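Local coordinates for protein glia-derived nexin (PDB 4DY0) that inhibits serine proteases such as thrombin, trypsin and urokinase, binds heparin and promotes neurite extension by blocking thrombin, at residues 91-96 and 164-169; 173-178 and 228-233; 356-361 and 374-379. One frame throughout, in Å; residues are numbered along the deposited sequence.

Overall arrangement
From the N terminus, the first partner met is strand 90-97. Contact 1 closes when strand 162-170 comes back antiparallel beside it, after an excursion that includes helix 127-141. The chain then runs straight on into 173-178, so contact 2 opens immediately; it closes at the turn 228-233 after 49 residues with much strand and no helix. Contact 3 is the shortest loop, the C-terminal hairpin joining 356-361 to 374-379. The three loops follow in series, neither nested nor crossing. Contacts 1 and 3 lie on opposite sides of the chain's centre, their own centres about 24 Å apart, while neighbouring strands 232-239 and 358-364 connect contact 2 to contact 3.

Contact 1 of 3, residues 91-96 and 164-169; sequences VANAVF and LVNAVY
Asn93 and Asn166 stand side by side on one face of an antiparallel strand pair, their side chains pointing the same way and their amide planes turned 38° apart. With CG anti to the backbone N (chi1 173°), Asn166 swings ND2 across to OD1 of Asn93, which it meets in the carbonyl plane. The modelled ND2 to OD1 distance of 2.5 Å is short and its exact value doubtful; the hydrogen bond is also bent, at 140°. OD1 of Asn166 accepts from NE2 of Gln322 on strand 319-328. The paired strands are the second and third of serpin sheet A, and Asn166 lies in what is known in this family as the shutter; to admit the reactive-centre loop the sheet opens on the far side of strand 162-170, between it and strand 319-328. Helix 36-47 backs this face. Further along it, Val95 and Leu164 also run alongside each other, CG2 of Val95 reaching CD1 of Leu164 at 3.5 Å. On the other face Ala92 and Ala167 meet CB to CB at 4.2 Å, and Trp137 of helix 127-141 packs on Ala92 and Ala94. There Phe96 takes CG2 of Val165 at the edge of its ring, 3.9 Å from CE1, while Trp137 meets Phe96 edge-to-face. Paired backbone bonds set the register at Ala92 with Ala167 and again at Ala94 with Val165.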
loop_
_atom_site.group_PDB
_atom_site.type_symbol
_atom_site.label_atom_id
_atom_site.label_comp_id
_atom_site.label_asym_id
_atom_site.label_seq_id
_atom_site.Cartn_x
_atom_site.Cartn_y
_atom_site.Cartn_z
ATOM N N VAL A 91 8.252 -6.882 -3.087
ATOM C CA VAL A 91 7.750 -5.834 -3.966
ATOM C C VAL A 91 8.136 -6.096 -5.416
ATOM O O VAL A 91 9.301 -6.349 -5.724
ATOM C CB VAL A 91 8.292 -4.454 -3.556
ATOM C CG1 VAL A 91 7.689 -3.368 -4.434
ATOM C CG2 VAL A 91 7.992 -4.187 -2.088
ATOM N N ALA A 92 7.154 -6.037 -6.305
ATOM C CA ALA A 92 7.406 -6.233 -7.722
ATOM C C ALA A 92 6.962 -5.007 -8.494
ATOM O O ALA A 92 5.777 -4.669 -8.513
ATOM C CB ALA A 92 6.683 -7.467 -8.226
ATOM N N ASN A 93 7.920 -4.336 -9.125
ATOM C CA ASN A 93 7.628 -3.150 -9.916
ATOM C C ASN A 93 7.995 -3.353 -11.381
ATOM O O ASN A 93 9.088 -3.820 -11.695
ATOM C CB ASN A 93 8.352 -1.931 -9.341
ATOM C CG ASN A 93 7.745 -1.455 -8.035
ATOM O OD1 ASN A 93 6.535 -1.548 -7.831
ATOM N ND2 ASN A 93 8.582 -0.938 -7.146
ATOM N N ALA A 94 7.078 -3.003 -12.275
ATOM C CA ALA A 94 7.322 -3.180 -13.700
ATOM C C ALA A 94 6.631 -2.128 -14.556
ATOM O O ALA A 94 5.489 -1.733 -14.289
ATOM C CB ALA A 94 6.899 -4.574 -14.141
ATOM N N VAL A 95 7.342 -1.672 -15.581
ATOM C CA VAL A 95 6.756 -0.837 -16.616
ATOM C C VAL A 95 6.641 -1.675 -17.879
ATOM O O VAL A 95 7.651 -2.000 -18.514
ATOM C CB VAL A 95 7.617 0.401 -16.913
ATOM C CG1 VAL A 95 7.004 1.208 -18.047
ATOM C CG2 VAL A 95 7.760 1.257 -15.667
ATOM N N PHE A 96 5.413 -2.044 -18.228
ATOM C CA PHE A 96 5.171 -2.854 -19.415
ATOM C C PHE A 96 4.908 -1.971 -20.617
ATOM O O PHE A 96 3.955 -1.192 -20.631
ATOM C CB PHE A 96 4.006 -3.815 -19.192
ATOM C CG PHE A 96 4.308 -4.901 -18.212
ATOM C CD1 PHE A 96 3.930 -4.778 -16.884
ATOM C CD2 PHE A 96 4.986 -6.039 -18.609
ATOM C CE1 PHE A 96 4.216 -5.779 -15.972
ATOM C CE2 PHE A 96 5.272 -7.042 -17.703
ATOM C CZ PHE A 96 4.884 -6.910 -16.378
ATOM N N LEU A 164 1.706 0.439 -15.932
ATOM C CA LEU A 164 2.544 0.302 -14.746
ATOM C C LEU A 164 1.978 -0.747 -13.810
ATOM O O LEU A 164 0.764 -0.880 -13.683
ATOM C CB LEU A 164 2.629 1.629 -13.995
ATOM C CG LEU A 164 3.793 2.559 -14.315
ATOM C CD1 LEU A 164 5.052 2.062 -13.630
ATOM C CD2 LEU A 164 3.985 2.678 -15.820
ATOM N N VAL A 165 2.860 -1.482 -13.141
ATOM C CA VAL A 165 2.423 -2.438 -12.138
ATOM C C VAL A 165 3.242 -2.353 -10.860
ATOM O O VAL A 165 4.471 -2.364 -10.893
ATOM C CB VAL A 165 2.473 -3.872 -12.667
ATOM C CG1 VAL A 165 2.176 -4.845 -11.545
ATOM C CG2 VAL A 165 1.476 -4.045 -13.794
ATOM N N ASN A 166 2.544 -2.260 -9.733
ATOM C CA ASN A 166 3.166 -2.333 -8.415
ATOM C C ASN A 166 2.481 -3.395 -7.567
ATOM O O ASN A 166 1.288 -3.289 -7.282
ATOM C CB ASN A 166 3.084 -0.988 -7.701
ATOM C CG ASN A 166 3.571 -1.065 -6.266
ATOM O OD1 ASN A 166 2.889 -0.627 -5.341
ATOM N ND2 ASN A 166 4.751 -1.638 -6.075
ATOM N N ALA A 167 3.235 -4.418 -7.169
ATOM C CA ALA A 167 2.686 -5.506 -6.367
ATOM C C ALA A 167 3.463 -5.671 -5.073
ATOM O O ALA A 167 4.693 -5.742 -5.083
ATOM C CB ALA A 167 2.698 -6.800 -7.157
ATOM N N VAL A 168 2.743 -5.731 -3.957
ATOM C CA VAL A 168 3.375 -5.862 -2.645
ATOM C C VAL A 168 2.777 -7.021 -1.844
ATOM O O VAL A 168 1.556 -7.137 -1.725
ATOM C CB VAL A 168 3.249 -4.563 -1.821
ATOM C CG1 VAL A 168 4.102 -4.653 -0.562
ATOM C CG2 VAL A 168 3.658 -3.360 -2.653
ATOM N N TYR A 169 3.640 -7.880 -1.304
ATOM C CA TYR A 169 3.193 -8.987 -0.458
ATOM C C TYR A 169 3.951 -8.995 0.855
ATOM O O TYR A 169 5.127 -8.642 0.896
ATOM C CB TYR A 169 3.367 -10.345 -1.149
ATOM C CG TYR A 169 3.103 -11.501 -0.208
ATOM C CD1 TYR A 169 1.813 -11.982 -0.015
ATOM C CD2 TYR A 169 4.135 -12.088 0.514
ATOM C CE1 TYR A 169 1.561 -13.025 0.859
ATOM C CE2 TYR A 169 3.894 -13.136 1.391
ATOM C CZ TYR A 169 2.604 -13.599 1.558
ATOM O OH TYR A 169 2.349 -14.636 2.427
#

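Contact 2 of 3, residues 173-178 and 228-233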
loop_
_atom_site.group_PDB
_atom_site.type_symbol
_atom_site.label_atom_id
_atom_site.label_comp_id
_atom_site.label_asym_id
_atom_site.label_seq_id
_atom_site.Cartn_x
_atom_site.Cartn_y
_atom_site.Cartn_z
ATOM N N LEU A 173 6.706 -12.392 10.857
ATOM C CA LEU A 173 6.495 -13.161 12.073
ATOM C C LEU A 173 6.335 -12.220 13.263
ATOM O O LEU A 173 7.138 -11.307 13.453
ATOM C CB LEU A 173 7.661 -14.129 12.304
ATOM C CG LEU A 173 7.806 -15.284 11.304
ATOM C CD1 LEU A 173 9.195 -15.908 11.369
ATOM C CD2 LEU A 173 6.732 -16.341 11.531
ATOM N N TRP A 174 5.293 -12.437 14.058
ATOM C CA TRP A 174 5.033 -11.570 15.204
ATOM C C TRP A 174 6.183 -11.648 16.194
ATOM O O TRP A 174 6.772 -12.714 16.392
ATOM C CB TRP A 174 3.733 -11.961 15.913
ATOM C CG TRP A 174 2.490 -11.810 15.086
ATOM C CD1 TRP A 174 1.616 -12.801 14.729
ATOM C CD2 TRP A 174 1.975 -10.599 14.518
ATOM N NE1 TRP A 174 0.592 -12.281 13.973
ATOM C CE2 TRP A 174 0.789 -10.933 13.827
ATOM C CE3 TRP A 174 2.402 -9.269 14.524
ATOM C CZ2 TRP A 174 0.026 -9.984 13.153
ATOM C CZ3 TRP A 174 1.643 -8.324 13.850
ATOM C CH2 TRP A 174 0.467 -8.686 13.175
ATOM N N LYS A 175 6.510 -10.520 16.813
ATOM C CA LYS A 175 7.445 -10.538 17.922
ATOM C C LYS A 175 6.856 -11.425 19.013
ATOM O O LYS A 175 7.560 -12.224 19.632
ATOM C CB LYS A 175 7.689 -9.126 18.447
ATOM C CG LYS A 175 8.495 -9.078 19.734
ATOM C CD LYS A 175 8.829 -7.647 20.120
ATOM C CE LYS A 175 9.508 -7.588 21.476
ATOM N NZ LYS A 175 9.810 -6.186 21.868
ATOM N N SER A 176 5.551 -11.287 19.227
ATOM C CA SER A 176 4.828 -12.127 20.170
ATOM C C SER A 176 3.746 -12.929 19.447
ATOM O O SER A 176 2.725 -12.384 19.033
ATOM C CB SER A 176 4.214 -11.280 21.282
ATOM O OG SER A 176 3.547 -12.108 22.215
ATOM N N ARG A 177 3.979 -14.227 19.300
ATOM C CA ARG A 177 3.102 -15.084 18.514
ATOM C C ARG A 177 1.715 -15.219 19.124
ATOM O O ARG A 177 1.523 -14.975 20.313
ATOM C CB ARG A 177 3.714 -16.477 18.373
ATOM C CG ARG A 177 3.649 -17.316 19.645
ATOM C CD ARG A 177 4.432 -18.613 19.479
ATOM N NE ARG A 177 4.527 -19.376 20.722
ATOM C CZ ARG A 177 5.342 -20.412 20.900
ATOM N NH1 ARG A 177 6.140 -20.810 19.918
ATOM N NH2 ARG A 177 5.364 -21.049 22.064
ATOM N N PHE A 178 0.754 -15.605 18.290
ATOM C CA PHE A 178 -0.544 -16.054 18.771
ATOM C C PHE A 178 -0.521 -17.574 18.837
ATOM O O PHE A 178 0.190 -18.220 18.067
ATOM C CB PHE A 178 -1.657 -15.622 17.818
ATOM C CG PHE A 178 -1.885 -14.140 17.774
ATOM C CD1 PHE A 178 -1.111 -13.331 16.958
ATOM C CD2 PHE A 178 -2.892 -13.558 18.531
ATOM C CE1 PHE A 178 -1.322 -11.972 16.910
ATOM C CE2 PHE A 178 -3.112 -12.196 18.486
ATOM C CZ PHE A 178 -2.326 -11.401 17.677
ATOM N N HIS A 228 8.763 -9.559 14.583
ATOM C CA HIS A 228 9.936 -10.001 15.339
ATOM C C HIS A 228 11.255 -9.317 14.953
ATOM O O HIS A 228 12.136 -9.149 15.795
ATOM C CB HIS A 228 10.066 -11.528 15.306
ATOM C CG HIS A 228 10.696 -12.063 14.057
ATOM N ND1 HIS A 228 10.078 -12.007 12.827
ATOM C CD2 HIS A 228 11.880 -12.693 13.856
ATOM C CE1 HIS A 228 10.861 -12.564 11.917
ATOM N NE2 HIS A 228 11.960 -12.988 12.517
ATOM N N GLY A 229 11.384 -8.917 13.691
ATOM C CA GLY A 229 12.562 -8.177 13.245
ATOM C C GLY A 229 12.680 -6.827 13.933
ATOM O O GLY A 229 13.737 -6.194 13.914
ATOM N N GLU A 230 11.582 -6.384 14.537
ATOM C CA GLU A 230 11.537 -5.118 15.270
ATOM C C GLU A 230 11.817 -3.869 14.422
ATOM O O GLU A 230 12.193 -2.823 14.951
ATOM C CB GLU A 230 12.446 -5.169 16.500
ATOM C CG GLU A 230 11.871 -6.013 17.626
ATOM C CD GLU A 230 12.725 -5.990 18.877
ATOM O OE1 GLU A 230 13.963 -5.869 18.755
ATOM O OE2 GLU A 230 12.158 -6.100 19.983
ATOM N N SER A 231 11.624 -3.976 13.111
ATOM C CA SER A 231 11.723 -2.811 12.237
ATOM C C SER A 231 10.364 -2.504 11.610
ATOM O O SER A 231 10.102 -1.377 11.187
ATOM C CB SER A 231 12.781 -3.029 11.156
ATOM O OG SER A 231 12.539 -4.224 10.436
ATOM N N ILE A 232 9.501 -3.513 11.568
ATOM C CA ILE A 232 8.178 -3.371 10.974
ATOM C C ILE A 232 7.088 -3.679 11.993
ATOM O O ILE A 232 7.232 -4.578 12.818
ATOM C CB ILE A 232 8.009 -4.299 9.752
ATOM C CG1 ILE A 232 9.097 -4.010 8.714
ATOM C CG2 ILE A 232 6.614 -4.140 9.152
ATOM C CD1 ILE A 232 9.069 -4.935 7.518
ATOM N N SER A 233 5.994 -2.931 11.939
ATOM C CA SER A 233 4.887 -3.173 12.853
ATOM C C SER A 233 3.546 -2.889 12.195
ATOM O O SER A 233 3.450 -2.097 11.260
ATOM C CB SER A 233 5.044 -2.344 14.131
ATOM O OG SER A 233 5.153 -0.968 13.826
#
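Leu173 and His228 are joined first by hydrogen bonds, both made to a single carbonyl oxygen. The backbone N of His228 meets Leu173 O at 2.6 Å, nearly in line with the carbonyl, and ND1 of the same histidine approaches that oxygen at 3.1 Å. The second donor comes at a C=O angle of 115° and is tilted well out of the carbonyl plane, yet the oxygen lies close to the plane of the imidazole. A chi1 of 81° sets CG of His228 between its own backbone N and carbonyl carbon, folding the ring back so that N and ND1 both face one acceptor. Asp87 ties the two segments together again, accepting from the backbone N of Leu173 and of Gly229, and it also takes a weak hydrogen bond from ND1 of His228. Van der Waals packing follows from the same geometry: Leu173 lies beside the imidazole, with CB 3.3 Å from ND1 and CD1 3.8 Å from CE1. In serpins this loop leaves the third strand of sheet A at the breach, the region where the reactive-centre loop first enters. Trp174, next along, turns away from 228-233, stacks on Tyr227 and donates NE1 to Ser329 O, while Phe178 sets its edge against a face of the indole. The charged interaction is at the surface. Lys175, fully extended, crosses to Glu230 and places NZ 3.0 Å from OE2, nearly along that C-O axis, a salt bridge that ties the loop to the turn leading into strand 232-239.

Contact 3 of 3, residues 356-361 and 374-379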
loop_
_atom_site.group_PDB
_atom_site.type_symbol
_atom_site.label_atom_id
_atom_site.label_comp_id
_atom_site.label_asym_id
_atom_site.label_seq_id
_atom_site.Cartn_x
_atom_site.Cartn_y
_atom_site.Cartn_z
ATOM N N ARG A 356 -15.330 -5.179 14.273
ATOM C CA ARG A 356 -16.099 -4.300 13.395
ATOM C C ARG A 356 -15.131 -3.704 12.376
ATOM O O ARG A 356 -13.921 -3.761 12.575
ATOM C CB ARG A 356 -16.778 -3.191 14.210
ATOM C CG ARG A 356 -17.778 -3.689 15.250
ATOM C CD ARG A 356 -18.021 -2.669 16.373
ATOM N NE ARG A 356 -16.873 -2.583 17.276
ATOM C CZ ARG A 356 -16.187 -1.471 17.533
ATOM N NH1 ARG A 356 -16.539 -0.318 16.981
ATOM N NH2 ARG A 356 -15.153 -1.510 18.363
ATOM N N PRO A 357 -15.651 -3.140 11.273
ATOM C CA PRO A 357 -14.757 -2.591 10.245
ATOM C C PRO A 357 -13.618 -1.767 10.848
ATOM O O PRO A 357 -13.844 -0.971 11.767
ATOM C CB PRO A 357 -15.687 -1.709 9.416
ATOM C CG PRO A 357 -17.023 -2.414 9.509
ATOM C CD PRO A 357 -17.074 -3.006 10.907
ATOM N N PHE A 358 -12.405 -1.962 10.337
ATOM C CA PHE A 358 -11.220 -1.350 10.931
ATOM C C PHE A 358 -10.204 -0.861 9.906
ATOM O O PHE A 358 -10.248 -1.232 8.733
ATOM C CB PHE A 358 -10.539 -2.321 11.908
ATOM C CG PHE A 358 -10.002 -3.576 11.260
ATOM C CD1 PHE A 358 -10.845 -4.643 10.970
ATOM C CD2 PHE A 358 -8.652 -3.699 10.963
ATOM C CE1 PHE A 358 -10.356 -5.805 10.385
ATOM C CE2 PHE A 358 -8.151 -4.860 10.377
ATOM C CZ PHE A 358 -9.007 -5.912 10.087
ATOM N N LEU A 359 -9.286 -0.025 10.375
ATOM C CA LEU A 359 -8.200 0.486 9.561
ATOM C C LEU A 359 -6.897 -0.134 10.042
ATOM O O LEU A 359 -6.720 -0.367 11.233
ATOM C CB LEU A 359 -8.108 2.004 9.712
ATOM C CG LEU A 359 -7.041 2.698 8.865
ATOM C CD1 LEU A 359 -7.613 3.051 7.508
ATOM C CD2 LEU A 359 -6.534 3.946 9.566
ATOM N N PHE A 360 -5.978 -0.400 9.123
ATOM C CA PHE A 360 -4.670 -0.873 9.537
ATOM C C PHE A 360 -3.552 -0.315 8.673
ATOM O O PHE A 360 -3.749 -0.049 7.483
ATOM C CB PHE A 360 -4.618 -2.404 9.596
ATOM C CG PHE A 360 -4.448 -3.065 8.262
ATOM C CD1 PHE A 360 -5.542 -3.561 7.574
ATOM C CD2 PHE A 360 -3.185 -3.220 7.704
ATOM C CE1 PHE A 360 -5.380 -4.185 6.341
ATOM C CE2 PHE A 360 -3.017 -3.841 6.478
ATOM C CZ PHE A 360 -4.114 -4.325 5.796
ATOM N N PHE A 361 -2.393 -0.119 9.299
ATOM C CA PHE A 361 -1.177 0.286 8.609
ATOM C C PHE A 361 -0.128 -0.790 8.798
ATOM O O PHE A 361 -0.114 -1.477 9.816
ATOM C CB PHE A 361 -0.600 1.565 9.222
ATOM C CG PHE A 361 -1.406 2.796 8.967
ATOM C CD1 PHE A 361 -2.221 3.320 9.955
ATOM C CD2 PHE A 361 -1.324 3.454 7.750
ATOM C CE1 PHE A 361 -2.956 4.468 9.729
ATOM C CE2 PHE A 361 -2.054 4.601 7.516
ATOM C CZ PHE A 361 -2.874 5.110 8.507
ATOM N N GLY A 374 -4.915 -0.136 4.874
ATOM C CA GLY A 374 -6.099 -0.889 4.505
ATOM C C GLY A 374 -7.348 -0.556 5.294
ATOM O O GLY A 374 -7.292 -0.228 6.485
ATOM N N GLN A 375 -8.489 -0.639 4.623
ATOM C CA GLN A 375 -9.751 -0.588 5.326
ATOM C C GLN A 375 -10.415 -1.945 5.144
ATOM O O GLN A 375 -10.677 -2.376 4.023
ATOM C CB GLN A 375 -10.631 0.563 4.821
ATOM C CG GLN A 375 -11.854 0.136 4.055
ATOM C CD GLN A 375 -12.830 1.279 3.831
ATOM O OE1 GLN A 375 -12.936 2.187 4.651
ATOM N NE2 GLN A 375 -13.547 1.237 2.711
ATOM N N ILE A 376 -10.653 -2.637 6.250
ATOM C CA ILE A 376 -11.259 -3.960 6.182
ATOM C C ILE A 376 -12.699 -3.900 6.663
ATOM O O ILE A 376 -12.950 -3.698 7.851
ATOM C CB ILE A 376 -10.482 -4.984 7.032
ATOM C CG1 ILE A 376 -9.019 -5.064 6.574
ATOM C CG2 ILE A 376 -11.159 -6.350 6.978
ATOM C CD1 ILE A 376 -8.843 -5.411 5.094
ATOM N N ASN A 377 -13.633 -4.065 5.729
ATOM C CA ASN A 377 -15.062 -4.069 6.038
ATOM C C ASN A 377 -15.597 -5.471 6.291
ATOM O O ASN A 377 -16.644 -5.643 6.914
ATOM C CB ASN A 377 -15.850 -3.415 4.902
ATOM C CG ASN A 377 -15.913 -1.915 5.037
ATOM O OD1 ASN A 377 -15.324 -1.177 4.242
ATOM N ND2 ASN A 377 -16.610 -1.450 6.064
ATOM N N LYS A 378 -14.879 -6.469 5.789
ATOM C CA LYS A 378 -15.222 -7.863 6.033
ATOM C C LYS A 378 -14.002 -8.745 5.804
ATOM O O LYS A 378 -13.594 -8.951 4.668
ATOM C CB LYS A 378 -16.370 -8.310 5.126
ATOM C CG LYS A 378 -17.049 -9.588 5.598
ATOM C CD LYS A 378 -18.359 -9.832 4.863
ATOM C CE LYS A 378 -18.124 -10.146 3.394
ATOM N NZ LYS A 378 -19.405 -10.409 2.679
ATOM N N PRO A 379 -13.408 -9.262 6.890
ATOM C CA PRO A 379 -12.227 -10.115 6.761
ATOM C C PRO A 379 -12.503 -11.299 5.847
ATOM O O PRO A 379 -13.612 -11.841 5.845
ATOM C CB PRO A 379 -11.969 -10.602 8.194
ATOM C CG PRO A 379 -13.135 -10.133 9.014
ATOM C CD PRO A 379 -13.767 -9.003 8.293
ATOM O OXT PRO A 379 -11.632 -11.731 5.091
#
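Ile376 lies against two phenylalanine rings in different ways. Its CB sits over one face of Phe358, 3.8 Å from the ring centroid, a CH-pi contact displaced toward the rim, with CG2 at 3.5 Å from CE1 of the same ring. Phe360 instead offers its edge: CG1 of Ile376 lies near the ring plane, 3.8 Å from CE1. A face of Phe360 is occupied by CA of Gly374, 4.2 Å from the centroid; having no side chain, the glycine lets the ring lie across its backbone. Both phenylalanines place CG between the backbone N and the carbonyl carbon (chi1 64° for Phe358, 79° for Phe360), which carries the rings over the neighbouring strand. Beneath the rings the backbones form a twisted antiparallel ladder, with Phe358-Ile376 and Phe360-Gly374 as its hydrogen-bonded pairs; Ile376 N reaches Phe358 O at 2.9 Å. This is the C-terminal hairpin of the serpin fold, its strands the fourth and fifth of sheet B, packed in the hydrophobic interior. On the face opposite the rings, CD1 of Leu359 touches Gly374 O at 3.4 Å, and Leu359 and Gln375 both rest on Phe20 of helix 5-26. Farther out, strand 232-239 flanks Phe358 through Ile236 and Leu238, and Phe277 of strand 266-284 packs on both Phe358 and Ile376. At the other edge Gln375 pairs through its backbone with Ile32 and donates NE2 to Asp30 O, while Asn31 accepts from the backbone N of Asn377.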